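Local coordinates for cytochrome P450 (Bacillus megaterium, PDB 5L92), which binds steroids such as corticosterone next to its heme and oxidises them, probably as a monooxygenase that uses molecular oxygen, at residues K56-Q61 with L292-K297; A36-D41 with Q45-F50; R267-K272 with Y373-W378. All blocks are in the same frame, centred on the assembly; numbering follows the deposited sequence.

Contacts 1 and 2 belong to one region of the P450 fold, and contact 3 lies far from both. Contact 2 is the hairpin 38-41/46-49, which forms one end of a five-stranded mixed sheet. The chain then enters helix 52-60, which packs on strand 294-296 of the same sheet in contact 1. The centres of contacts 1 and 2 are about 13 Å apart. Contact 1 reaches the heme directly through Arg294, and the side chain of Leu292 is about 6 Å from corticosterone. In contact 2, the side chain of Val49 stays about 13 Å from the heme. Contact 3 is a surface contact, its centre about 39 Å from that of contact 1, on the opposite side of the chain's centre.

Contact 1: residues K56-Q61 with L292-K297; sequences KEVLEQ and LHRIVK. With HEM (protoporphyrin IX containing Fe), chain C.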
loop_
_atom_site.group_PDB
_atom_site.type_symbol
_atom_site.label_atom_id
_atom_site.label_comp_id
_atom_site.label_asym_id
_atom_site.label_seq_id
_atom_site.Cartn_x
_atom_site.Cartn_y
_atom_site.Cartn_z
ATOM N N LYS A 56 -11.104 -12.577 5.909
ATOM C CA LYS A 56 -11.096 -13.415 4.720
ATOM C C LYS A 56 -12.469 -13.456 4.054
ATOM O O LYS A 56 -12.575 -13.308 2.836
ATOM C CB LYS A 56 -10.649 -14.829 5.093
ATOM C CG LYS A 56 -10.733 -15.839 3.930
ATOM C CD LYS A 56 -10.051 -17.180 4.258
ATOM C CE LYS A 56 -10.953 -18.096 5.081
ATOM N NZ LYS A 56 -11.985 -18.717 4.200
ATOM N N GLU A 57 -13.530 -13.678 4.847
ATOM C CA GLU A 57 -14.869 -13.804 4.295
ATOM C C GLU A 57 -15.336 -12.501 3.653
ATOM O O GLU A 57 -15.922 -12.512 2.566
ATOM C CB GLU A 57 -15.829 -14.244 5.392
ATOM C CG GLU A 57 -17.182 -14.692 4.912
ATOM C CD GLU A 57 -17.889 -15.574 5.942
ATOM O OE1 GLU A 57 -17.473 -15.570 7.127
ATOM O OE2 GLU A 57 -18.850 -16.283 5.568
ATOM N N VAL A 58 -15.083 -11.370 4.313
ATOM C CA VAL A 58 -15.487 -10.081 3.770
ATOM C C VAL A 58 -14.826 -9.837 2.436
ATOM O O VAL A 58 -15.478 -9.363 1.490
ATOM C CB VAL A 58 -15.183 -8.944 4.762
ATOM C CG1 VAL A 58 -15.229 -7.557 4.040
ATOM C CG2 VAL A 58 -16.195 -9.001 5.940
ATOM N N LEU A 59 -13.515 -10.125 2.334
ATOM C CA LEU A 59 -12.790 -9.865 1.094
ATOM C C LEU A 59 -13.079 -10.892 -0.001
ATOM O O LEU A 59 -12.983 -10.552 -1.178
ATOM C CB LEU A 59 -11.281 -9.790 1.351
ATOM C CG LEU A 59 -10.756 -8.631 2.180
ATOM C CD1 LEU A 59 -9.253 -8.732 2.312
ATOM C CD2 LEU A 59 -11.179 -7.266 1.611
ATOM N N GLU A 60 -13.412 -12.139 0.338
ATOM C CA GLU A 60 -13.744 -13.100 -0.715
ATOM C C GLU A 60 -15.156 -12.884 -1.259
ATOM O O GLU A 60 -15.413 -13.129 -2.442
ATOM C CB GLU A 60 -13.624 -14.536 -0.216
ATOM C CG GLU A 60 -12.219 -15.077 -0.302
ATOM C CD GLU A 60 -12.045 -16.415 0.407
ATOM O OE1 GLU A 60 -13.058 -17.025 0.833
ATOM O OE2 GLU A 60 -10.884 -16.859 0.542
ATOM N N GLN A 61 -16.088 -12.444 -0.421
ATOM C CA GLN A 61 -17.489 -12.385 -0.833
ATOM C C GLN A 61 -17.789 -11.042 -1.504
ATOM O O GLN A 61 -18.488 -10.170 -0.980
ATOM C CB GLN A 61 -18.392 -12.667 0.352
ATOM C CG GLN A 61 -18.315 -14.107 0.814
ATOM C CD GLN A 61 -19.521 -14.486 1.630
ATOM O OE1 GLN A 61 -19.631 -14.121 2.798
ATOM N NE2 GLN A 61 -20.455 -15.190 1.007
ATOM N N LEU A 292 -9.160 -2.191 5.043
ATOM C CA LEU A 292 -9.816 -1.793 3.808
ATOM C C LEU A 292 -11.258 -1.406 4.138
ATOM O O LEU A 292 -11.666 -1.401 5.310
ATOM C CB LEU A 292 -9.749 -2.942 2.786
ATOM C CG LEU A 292 -8.314 -3.315 2.397
ATOM C CD1 LEU A 292 -8.247 -4.590 1.574
ATOM C CD2 LEU A 292 -7.743 -2.154 1.609
ATOM N N HIS A 293 -12.032 -1.077 3.102
ATOM C CA HIS A 293 -13.431 -0.694 3.261
ATOM C C HIS A 293 -14.286 -1.466 2.277
ATOM O O HIS A 293 -13.866 -1.710 1.152
ATOM C CB HIS A 293 -13.648 0.805 3.037
ATOM C CG HIS A 293 -13.174 1.660 4.168
ATOM N ND1 HIS A 293 -11.846 1.969 4.368
ATOM C CD2 HIS A 293 -13.854 2.257 5.179
ATOM C CE1 HIS A 293 -11.728 2.726 5.440
ATOM N NE2 HIS A 293 -12.932 2.914 5.953
ATOM N N ARG A 294 -15.478 -1.840 2.717
ATOM C CA ARG A 294 -16.491 -2.458 1.877
ATOM C C ARG A 294 -17.847 -1.880 2.273
ATOM O O ARG A 294 -18.009 -1.293 3.349
ATOM C CB ARG A 294 -16.500 -3.985 1.996
ATOM C CG ARG A 294 -15.185 -4.727 1.551
ATOM C CD ARG A 294 -15.009 -4.597 0.073
ATOM N NE ARG A 294 -13.973 -5.443 -0.545
ATOM C CZ ARG A 294 -12.732 -5.059 -0.802
ATOM N NH1 ARG A 294 -12.283 -3.863 -0.432
ATOM N NH2 ARG A 294 -11.918 -5.894 -1.398
ATOM N N ILE A 295 -18.819 -2.069 1.391
ATOM C CA ILE A 295 -20.204 -1.643 1.578
ATOM C C ILE A 295 -21.062 -2.877 1.447
ATOM O O ILE A 295 -20.933 -3.619 0.470
ATOM C CB ILE A 295 -20.651 -0.619 0.521
ATOM C CG1 ILE A 295 -19.615 0.493 0.353
ATOM C CG2 ILE A 295 -22.060 -0.091 0.840
ATOM C CD1 ILE A 295 -19.651 1.520 1.411
ATOM N N VAL A 296 -21.975 -3.068 2.389
ATOM C CA VAL A 296 -22.858 -4.223 2.328
ATOM C C VAL A 296 -23.873 -3.997 1.217
ATOM O O VAL A 296 -24.624 -3.020 1.238
ATOM C CB VAL A 296 -23.555 -4.459 3.672
ATOM C CG1 VAL A 296 -24.475 -5.671 3.577
ATOM C CG2 VAL A 296 -22.516 -4.613 4.758
ATOM N N LYS A 297 -23.916 -4.914 0.257
ATOM C CA LYS A 297 -24.847 -4.802 -0.861
ATOM C C LYS A 297 -26.232 -5.309 -0.473
ATOM O O LYS A 297 -27.245 -4.753 -0.916
ATOM C CB LYS A 297 -24.265 -5.564 -2.081
ATOM C CG LYS A 297 -24.952 -5.336 -3.431
ATOM C CD LYS A 297 -23.990 -4.868 -4.552
ATOM C CE LYS A 297 -22.937 -5.928 -4.979
ATOM N NZ LYS A 297 -23.443 -7.002 -5.890
HETATM C CHA HEM C . -4.893 -3.466 -4.626
HETATM C CHB HEM C . -1.741 -3.445 -0.887
HETATM C CHC HEM C . 1.844 -2.118 -3.800
HETATM C CHD HEM C . -1.402 -1.668 -7.365
HETATM C C1A HEM C . -4.320 -3.620 -3.370
HETATM C C2A HEM C . -4.997 -4.144 -2.204
HETATM C C3A HEM C . -4.134 -4.123 -1.177
HETATM C C4A HEM C . -2.870 -3.614 -1.658
HETATM C CMA HEM C . -4.422 -4.590 0.264
HETATM C CAA HEM C . -6.474 -4.622 -2.145
HETATM C CBA HEM C . -7.468 -3.471 -2.305
HETATM C CGA HEM C . -8.867 -3.870 -1.918
HETATM O O1A HEM C . -9.175 -5.066 -1.832
HETATM O O2A HEM C . -9.708 -2.991 -1.664
HETATM C C1B HEM C . -0.476 -3.133 -1.325
HETATM C C2B HEM C . 0.766 -3.198 -0.568
HETATM C C3B HEM C . 1.749 -2.809 -1.397
HETATM C C4B HEM C . 1.154 -2.485 -2.679
HETATM C CMB HEM C . 0.885 -3.673 0.893
HETATM C CAB HEM C . 3.273 -2.722 -1.169
HETATM C CBB HEM C . 3.914 -3.439 -0.232
HETATM C C1C HEM C . 1.274 -1.884 -5.030
HETATM C C2C HEM C . 1.952 -1.363 -6.187
HETATM C C3C HEM C . 1.066 -1.259 -7.160
HETATM C C4C HEM C . -0.222 -1.658 -6.662
HETATM C CMC HEM C . 3.461 -1.032 -6.321
HETATM C CAC HEM C . 1.436 -0.712 -8.544
HETATM C CBC HEM C . 1.235 -1.452 -9.630
HETATM C C1D HEM C . -2.626 -2.105 -6.949
HETATM C C2D HEM C . -3.825 -2.109 -7.763
HETATM C C3D HEM C . -4.816 -2.617 -7.016
HETATM C C4D HEM C . -4.250 -2.925 -5.706
HETATM C CMD HEM C . -3.854 -1.585 -9.224
HETATM C CAD HEM C . -6.298 -2.846 -7.401
HETATM C CBD HEM C . -6.522 -4.283 -7.912
HETATM C CGD HEM C . -7.977 -4.624 -8.166
HETATM O O1D HEM C . -8.259 -5.577 -8.928
HETATM O O2D HEM C . -8.897 -3.980 -7.600
HETATM N NA HEM C . -3.013 -3.303 -3.026
HETATM N NB HEM C . -0.194 -2.676 -2.594
HETATM N NC HEM C . -0.062 -2.042 -5.355
HETATM N ND HEM C . -2.940 -2.576 -5.701
HETATM FE FE HEM C . -1.505 -2.723 -4.218
HETATM O O HOH W 1 -15.362 -7.939 -0.780
HETATM O O HOH W 2 -13.482 -8.000 -2.769
#
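Leu59 and Arg294 carry this contact, with Val58 beside them. The methyl CD2 of Leu59 sits over one face of the Arg294 guanidinium, 3.4 Å from Arg294 NH2 and offset toward the rim. The same CD2 also touches Leu292 CD1. Val58 CG1 packs on the aliphatic part of the arginine, 3.8 Å from Arg294 CG. The arginine chain bends at CB-CG (chi2 -68°), which turns its head toward the heme. There the two terminal nitrogens grip one propionate side by side. Arg294 NH2 donates to heme O1A at 2.9 Å, nearly straight at 175°. Arg294 NH1 donates to heme O2A at 3.0 Å and also to His293 O. Two waters link the arginine to the end of helix 52-60. Water 1 joins Arg294 NE to Val58 O, and water 2 joins Arg294 NH2 to Leu59 O. All five N-H groups of this buried guanidinium thus have acceptors, which fixes its rotation. The positive charge probably offsets that of the propionate. His92, Arg96 and His350 also bond the heme. A buried arginine paired with a heme propionate, here Arg294 on strand 294-296, is characteristic of the propionate-binding site of cytochromes P450.

Contact 2: residues A36-D41 with Q45-F50; sequences APVQWD and QVWDVF
Asp41 N donates to Val46 O at 2.8 Å in an almost straight bond, and Phe50 N donates to Pro37 O at the far end. These bonds bracket a beta hairpin, the first two strands of the large sheet in the P450 fold. Between them Gln39 and Asp48 form a hydrogen-bonded pair: Gln39 N donates to Asp48 O at 3.0 Å and Asp48 N to Gln39 O at 2.9 Å. Next to the turn, Gln45 and Val46 both face Asp41, which makes a G1 beta bulge. Their bonds to Asp41 O are weak. Asp41 and Asp48 project from the same face, with Asp41 OD1 and Asp48 OD2 4.8 Å apart. Arg44 forms a salt bridge with Asp48 OD2, and its backbone N bonds Asp41 OD2, so it probably eases this pairing of like charges. Asp48 OD1 takes a bond from Trp316 NE1. Strand 46-49 continues the sheet through backbone bonds to strand 312-315.

The other face carries Val38, Trp40, Trp47 and Val49. Val38 CG1 lies 3.8 Å from Trp47 CE3, and Val38 CG2 touches Val49 CG2. Trp40 CG is anti to the backbone N (chi1 176°), which brings the indole against the backbone of Gln45 and Val46. Val46 N lies over one face of that ring. The two tryptophans meet edge-to-face, planes at 63°, with the edge of Trp40 toward the face of Trp47. Trp47 NE1 bonds Glu311. Closest to Trp47 NE1 within the pair is Trp40 CE3, at 3.5 Å. A CH-pi contact completes it: Trp40 CB stands 3.9 Å from the centroid of the Trp47 six-membered ring, only 7° off its normal.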
loop_
_atom_site.group_PDB
_atom_site.type_symbol
_atom_site.label_atom_id
_atom_site.label_comp_id
_atom_site.label_asym_id
_atom_site.label_seq_id
_atom_site.Cartn_x
_atom_site.Cartn_y
_atom_site.Cartn_z
ATOM N N ALA A 36 -15.167 -9.509 20.794
ATOM C CA ALA A 36 -16.206 -9.351 19.780
ATOM C C ALA A 36 -15.524 -8.939 18.474
ATOM O O ALA A 36 -15.404 -7.747 18.163
ATOM C CB ALA A 36 -17.247 -8.312 20.206
ATOM N N PRO A 37 -15.067 -9.910 17.679
ATOM C CA PRO A 37 -14.294 -9.574 16.483
ATOM C C PRO A 37 -15.109 -8.901 15.377
ATOM O O PRO A 37 -14.511 -8.381 14.437
ATOM C CB PRO A 37 -13.764 -10.936 16.028
ATOM C CG PRO A 37 -14.808 -11.902 16.522
ATOM C CD PRO A 37 -15.153 -11.369 17.875
ATOM N N VAL A 38 -16.434 -8.923 15.444
ATOM C CA VAL A 38 -17.300 -8.192 14.519
ATOM C C VAL A 38 -18.124 -7.253 15.370
ATOM O O VAL A 38 -18.919 -7.709 16.191
ATOM C CB VAL A 38 -18.201 -9.124 13.702
ATOM C CG1 VAL A 38 -19.294 -8.342 12.926
ATOM C CG2 VAL A 38 -17.351 -9.949 12.757
ATOM N N GLN A 39 -17.952 -5.945 15.197
ATOM C CA GLN A 39 -18.756 -5.069 16.033
ATOM C C GLN A 39 -18.960 -3.700 15.420
ATOM O O GLN A 39 -18.099 -3.160 14.710
ATOM C CB GLN A 39 -18.180 -4.952 17.451
ATOM C CG GLN A 39 -16.973 -4.090 17.693
ATOM C CD GLN A 39 -16.545 -4.165 19.175
ATOM O OE1 GLN A 39 -15.530 -4.788 19.529
ATOM N NE2 GLN A 39 -17.355 -3.579 20.046
ATOM N N TRP A 40 -20.167 -3.190 15.657
ATOM C CA TRP A 40 -20.556 -1.888 15.157
ATOM C C TRP A 40 -19.934 -0.829 16.048
ATOM O O TRP A 40 -20.079 -0.868 17.280
ATOM C CB TRP A 40 -22.073 -1.754 15.135
ATOM C CG TRP A 40 -22.569 -0.387 14.722
ATOM C CD1 TRP A 40 -23.100 0.585 15.532
ATOM C CD2 TRP A 40 -22.604 0.137 13.399
ATOM N NE1 TRP A 40 -23.455 1.680 14.788
ATOM C CE2 TRP A 40 -23.167 1.436 13.475
ATOM C CE3 TRP A 40 -22.213 -0.355 12.156
ATOM C CZ2 TRP A 40 -23.344 2.248 12.358
ATOM C CZ3 TRP A 40 -22.392 0.480 11.018
ATOM C CH2 TRP A 40 -22.955 1.749 11.138
ATOM N N ASP A 41 -19.219 0.093 15.427
ATOM C CA ASP A 41 -18.668 1.245 16.123
ATOM C C ASP A 41 -19.551 2.453 15.867
ATOM O O ASP A 41 -19.625 2.956 14.739
ATOM C CB ASP A 41 -17.242 1.566 15.697
ATOM C CG ASP A 41 -16.606 2.521 16.652
ATOM O OD1 ASP A 41 -16.379 2.102 17.815
ATOM O OD2 ASP A 41 -16.435 3.692 16.289
ATOM N N GLN A 45 -19.233 4.729 12.758
ATOM C CA GLN A 45 -20.327 4.357 11.843
ATOM C C GLN A 45 -19.903 3.231 10.882
ATOM O O GLN A 45 -20.165 3.272 9.680
ATOM C CB GLN A 45 -20.800 5.596 11.064
ATOM C CG GLN A 45 -21.367 6.698 11.916
ATOM C CD GLN A 45 -22.810 6.429 12.297
ATOM O OE1 GLN A 45 -23.679 6.464 11.451
ATOM N NE2 GLN A 45 -23.058 6.114 13.575
ATOM N N VAL A 46 -19.228 2.213 11.417
ATOM C CA VAL A 46 -18.764 1.084 10.618
ATOM C C VAL A 46 -18.851 -0.188 11.453
ATOM O O VAL A 46 -18.818 -0.155 12.687
ATOM C CB VAL A 46 -17.300 1.270 10.092
ATOM C CG1 VAL A 46 -17.171 2.475 9.169
ATOM C CG2 VAL A 46 -16.309 1.378 11.239
ATOM N N TRP A 47 -18.940 -1.318 10.763
ATOM C CA TRP A 47 -18.672 -2.627 11.342
ATOM C C TRP A 47 -17.188 -2.933 11.202
ATOM O O TRP A 47 -16.707 -3.127 10.090
ATOM C CB TRP A 47 -19.446 -3.732 10.629
ATOM C CG TRP A 47 -20.867 -3.711 10.804
ATOM C CD1 TRP A 47 -21.771 -3.123 9.995
ATOM C CD2 TRP A 47 -21.597 -4.317 11.860
ATOM N NE1 TRP A 47 -23.029 -3.347 10.455
ATOM C CE2 TRP A 47 -22.953 -4.063 11.618
ATOM C CE3 TRP A 47 -21.236 -5.066 12.983
ATOM C CZ2 TRP A 47 -23.964 -4.518 12.458
ATOM C CZ3 TRP A 47 -22.245 -5.523 13.828
ATOM C CH2 TRP A 47 -23.597 -5.246 13.554
ATOM N N ASP A 48 -16.486 -2.987 12.323
ATOM C CA ASP A 48 -15.121 -3.484 12.373
ATOM C C ASP A 48 -15.101 -5.012 12.357
ATOM O O ASP A 48 -15.953 -5.663 12.970
ATOM C CB ASP A 48 -14.445 -2.973 13.635
ATOM C CG ASP A 48 -14.202 -1.492 13.601
ATOM O OD1 ASP A 48 -13.863 -0.940 12.538
ATOM O OD2 ASP A 48 -14.337 -0.873 14.663
ATOM N N VAL A 49 -14.141 -5.580 11.623
ATOM C CA VAL A 49 -13.944 -7.035 11.531
ATOM C C VAL A 49 -12.472 -7.342 11.834
ATOM O O VAL A 49 -11.577 -6.974 11.057
ATOM C CB VAL A 49 -14.353 -7.558 10.155
ATOM C CG1 VAL A 49 -14.084 -9.040 10.018
ATOM C CG2 VAL A 49 -15.843 -7.251 9.911
ATOM N N PHE A 50 -12.225 -8.048 12.937
ATOM C CA PHE A 50 -10.874 -8.178 13.466
ATOM C C PHE A 50 -10.274 -9.573 13.363
ATOM O O PHE A 50 -9.059 -9.707 13.504
ATOM C CB PHE A 50 -10.839 -7.763 14.941
ATOM C CG PHE A 50 -11.114 -6.298 15.184
ATOM C CD1 PHE A 50 -10.126 -5.351 15.017
ATOM C CD2 PHE A 50 -12.353 -5.875 15.628
ATOM C CE1 PHE A 50 -10.384 -3.982 15.250
ATOM C CE2 PHE A 50 -12.604 -4.529 15.875
ATOM C CZ PHE A 50 -11.617 -3.583 15.677
#

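Contact 3: residues R267-K272 with Y373-W378; sequences RLKREK and YPQMDW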
loop_
_atom_site.group_PDB
_atom_site.type_symbol
_atom_site.label_atom_id
_atom_site.label_comp_id
_atom_site.label_asym_id
_atom_site.label_seq_id
_atom_site.Cartn_x
_atom_site.Cartn_y
_atom_site.Cartn_z
ATOM N N ARG A 267 20.544 -12.480 12.465
ATOM C CA ARG A 267 20.354 -13.758 11.819
ATOM C C ARG A 267 20.227 -13.584 10.314
ATOM O O ARG A 267 20.833 -14.325 9.532
ATOM C CB ARG A 267 19.139 -14.449 12.414
ATOM C CG ARG A 267 18.937 -15.787 11.758
ATOM C CD ARG A 267 17.869 -16.625 12.398
ATOM N NE ARG A 267 17.698 -17.822 11.588
ATOM C CZ ARG A 267 16.588 -18.537 11.512
ATOM N NH1 ARG A 267 15.507 -18.193 12.217
ATOM N NH2 ARG A 267 16.569 -19.597 10.713
ATOM N N LEU A 268 19.467 -12.578 9.889
ATOM C CA LEU A 268 19.341 -12.279 8.472
ATOM C C LEU A 268 20.703 -12.093 7.811
ATOM O O LEU A 268 20.933 -12.576 6.700
ATOM C CB LEU A 268 18.473 -11.023 8.304
ATOM C CG LEU A 268 18.128 -10.651 6.864
ATOM C CD1 LEU A 268 17.393 -11.785 6.176
ATOM C CD2 LEU A 268 17.249 -9.380 6.897
ATOM N N LYS A 269 21.614 -11.383 8.474
ATOM C CA LYS A 269 22.957 -11.186 7.934
ATOM C C LYS A 269 23.711 -12.492 7.799
ATOM O O LYS A 269 24.465 -12.671 6.834
ATOM C CB LYS A 269 23.749 -10.222 8.806
ATOM C CG LYS A 269 23.319 -8.799 8.609
ATOM C CD LYS A 269 24.121 -7.814 9.461
ATOM C CE LYS A 269 23.779 -7.947 10.930
ATOM N NZ LYS A 269 24.645 -7.045 11.754
ATOM N N ARG A 270 23.504 -13.442 8.733
ATOM C CA ARG A 270 24.157 -14.744 8.580
ATOM C C ARG A 270 23.470 -15.595 7.519
ATOM O O ARG A 270 24.108 -16.449 6.907
ATOM C CB ARG A 270 24.170 -15.522 9.911
ATOM C CG ARG A 270 24.999 -14.864 11.047
ATOM C CD ARG A 270 25.085 -15.766 12.304
ATOM N NE ARG A 270 23.787 -16.103 12.898
ATOM C CZ ARG A 270 23.156 -15.415 13.846
ATOM N NH1 ARG A 270 23.657 -14.298 14.338
ATOM N NH2 ARG A 270 21.984 -15.840 14.282
ATOM N N GLU A 271 22.157 -15.409 7.314
ATOM C CA GLU A 271 21.353 -16.278 6.462
ATOM C C GLU A 271 20.634 -15.363 5.452
ATOM O O GLU A 271 19.452 -15.012 5.605
ATOM C CB GLU A 271 20.385 -17.109 7.279
ATOM C CG GLU A 271 21.011 -18.275 8.072
ATOM C CD GLU A 271 20.016 -18.973 9.024
ATOM O OE1 GLU A 271 19.092 -19.679 8.551
ATOM O OE2 GLU A 271 20.139 -18.798 10.263
ATOM N N LYS A 272 21.376 -14.946 4.420
ATOM C CA LYS A 272 20.825 -14.011 3.452
ATOM C C LYS A 272 19.601 -14.586 2.771
ATOM O O LYS A 272 18.641 -13.863 2.507
ATOM C CB LYS A 272 21.874 -13.633 2.399
ATOM C CG LYS A 272 22.935 -12.660 2.909
ATOM C CD LYS A 272 24.008 -12.357 1.843
ATOM C CE LYS A 272 25.287 -11.816 2.488
ATOM N NZ LYS A 272 24.992 -10.885 3.628
ATOM N N TYR A 373 25.549 -1.790 4.823
ATOM C CA TYR A 373 25.592 -1.245 6.163
ATOM C C TYR A 373 25.154 -2.228 7.260
ATOM O O TYR A 373 24.185 -2.036 7.928
ATOM C CB TYR A 373 24.766 0.045 6.201
ATOM C CG TYR A 373 25.014 0.963 5.034
ATOM C CD1 TYR A 373 26.255 1.475 4.806
ATOM C CD2 TYR A 373 24.009 1.311 4.161
ATOM C CE1 TYR A 373 26.496 2.289 3.756
ATOM C CE2 TYR A 373 24.249 2.138 3.101
ATOM C CZ TYR A 373 25.499 2.607 2.906
ATOM O OH TYR A 373 25.779 3.411 1.881
ATOM N N PRO A 374 25.992 -3.311 7.412
ATOM C CA PRO A 374 25.583 -4.278 8.430
ATOM C C PRO A 374 25.567 -3.818 9.888
ATOM O O PRO A 374 24.969 -4.460 10.678
ATOM C CB PRO A 374 26.573 -5.414 8.274
ATOM C CG PRO A 374 27.765 -4.825 7.718
ATOM C CD PRO A 374 27.283 -3.824 6.779
ATOM N N GLN A 375 26.221 -2.724 10.194
ATOM C CA GLN A 375 26.266 -2.224 11.522
ATOM C C GLN A 375 25.340 -1.034 11.716
ATOM O O GLN A 375 25.461 -0.324 12.670
ATOM C CB GLN A 375 27.690 -1.882 11.897
ATOM C CG GLN A 375 28.661 -3.026 11.819
ATOM C CD GLN A 375 28.137 -4.279 12.469
ATOM O OE1 GLN A 375 27.784 -4.285 13.643
ATOM N NE2 GLN A 375 28.067 -5.341 11.710
ATOM N N MET A 376 24.406 -0.847 10.809
ATOM C CA MET A 376 23.460 0.233 10.902
ATOM C C MET A 376 22.607 0.210 12.174
ATOM O O MET A 376 22.308 -0.811 12.704
ATOM C CB MET A 376 22.575 0.307 9.647
ATOM C CG MET A 376 21.309 -0.515 9.645
ATOM S SD MET A 376 20.273 -0.343 8.189
ATOM C CE MET A 376 20.707 -1.776 7.336
ATOM N N ASP A 377 22.250 1.381 12.647
ATOM C CA ASP A 377 21.421 1.521 13.819
ATOM C C ASP A 377 20.735 2.867 13.810
ATOM O O ASP A 377 21.013 3.697 12.994
ATOM C CB ASP A 377 22.244 1.311 15.084
ATOM C CG ASP A 377 21.419 0.790 16.273
ATOM O OD1 ASP A 377 20.234 0.588 16.184
ATOM O OD2 ASP A 377 21.987 0.593 17.312
ATOM N N TRP A 378 19.813 3.050 14.727
ATOM C CA TRP A 378 19.112 4.284 14.831
ATOM C C TRP A 378 20.105 5.411 14.965
ATOM O O TRP A 378 21.064 5.293 15.647
ATOM C CB TRP A 378 18.208 4.330 16.056
ATOM C CG TRP A 378 17.491 3.121 16.432
ATOM C CD1 TRP A 378 17.829 2.286 17.392
ATOM C CD2 TRP A 378 16.270 2.644 15.901
ATOM N NE1 TRP A 378 16.941 1.299 17.490
ATOM C CE2 TRP A 378 15.954 1.502 16.585
ATOM C CE3 TRP A 378 15.421 3.073 14.908
ATOM C CZ2 TRP A 378 14.840 0.776 16.309
ATOM C CZ3 TRP A 378 14.344 2.367 14.644
ATOM C CH2 TRP A 378 14.043 1.235 15.333
#
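The peptide carbonyl of Pro374 is the flat group met across this contact: Lys269 NZ donates a hydrogen bond to Pro374 O at 2.8 Å, tilted 28° from the carbonyl plane. Pro374 sits in a type I beta turn, Tyr373 to Met376, which follows helix 355-372 of the P450 fold. Met376 N closes the turn on Tyr373 O at 3.1 Å. Within segment 267-272, the guanidinium of Arg267 has Glu271 CD at its edge, in plane. Arg267 NE bonds Glu271 OE2 at 2.9 Å, from above the carboxylate plane, in a salt bridge. The guanidinium of Arg270 has Arg267 CA over one face, 3.6 Å above its plane.

The lysine comes from the end of helix 262-270. This helix and helix 355-372 correspond to helices J and L of the P450 fold. The contact is thus a surface tie between the end of helix J and the turn after helix L, away from the heme and the steroid. Lys269 NZ has a second partner in Glu266, by a salt bridge, and the lysine makes a cation-pi contact with Phe265. Without the long chain, as with an alanine here, Pro374 O would probably lose its donor and Glu266 its salt-bridge mate. The lysine bends at CG-CD (chi3 -70°), which swings CE and NZ toward Pro374 O. The side chains of Lys269 and Pro374 cross at about a right angle. Their apolar touch is Lys269 CD on Pro374 CB, at 3.6 Å.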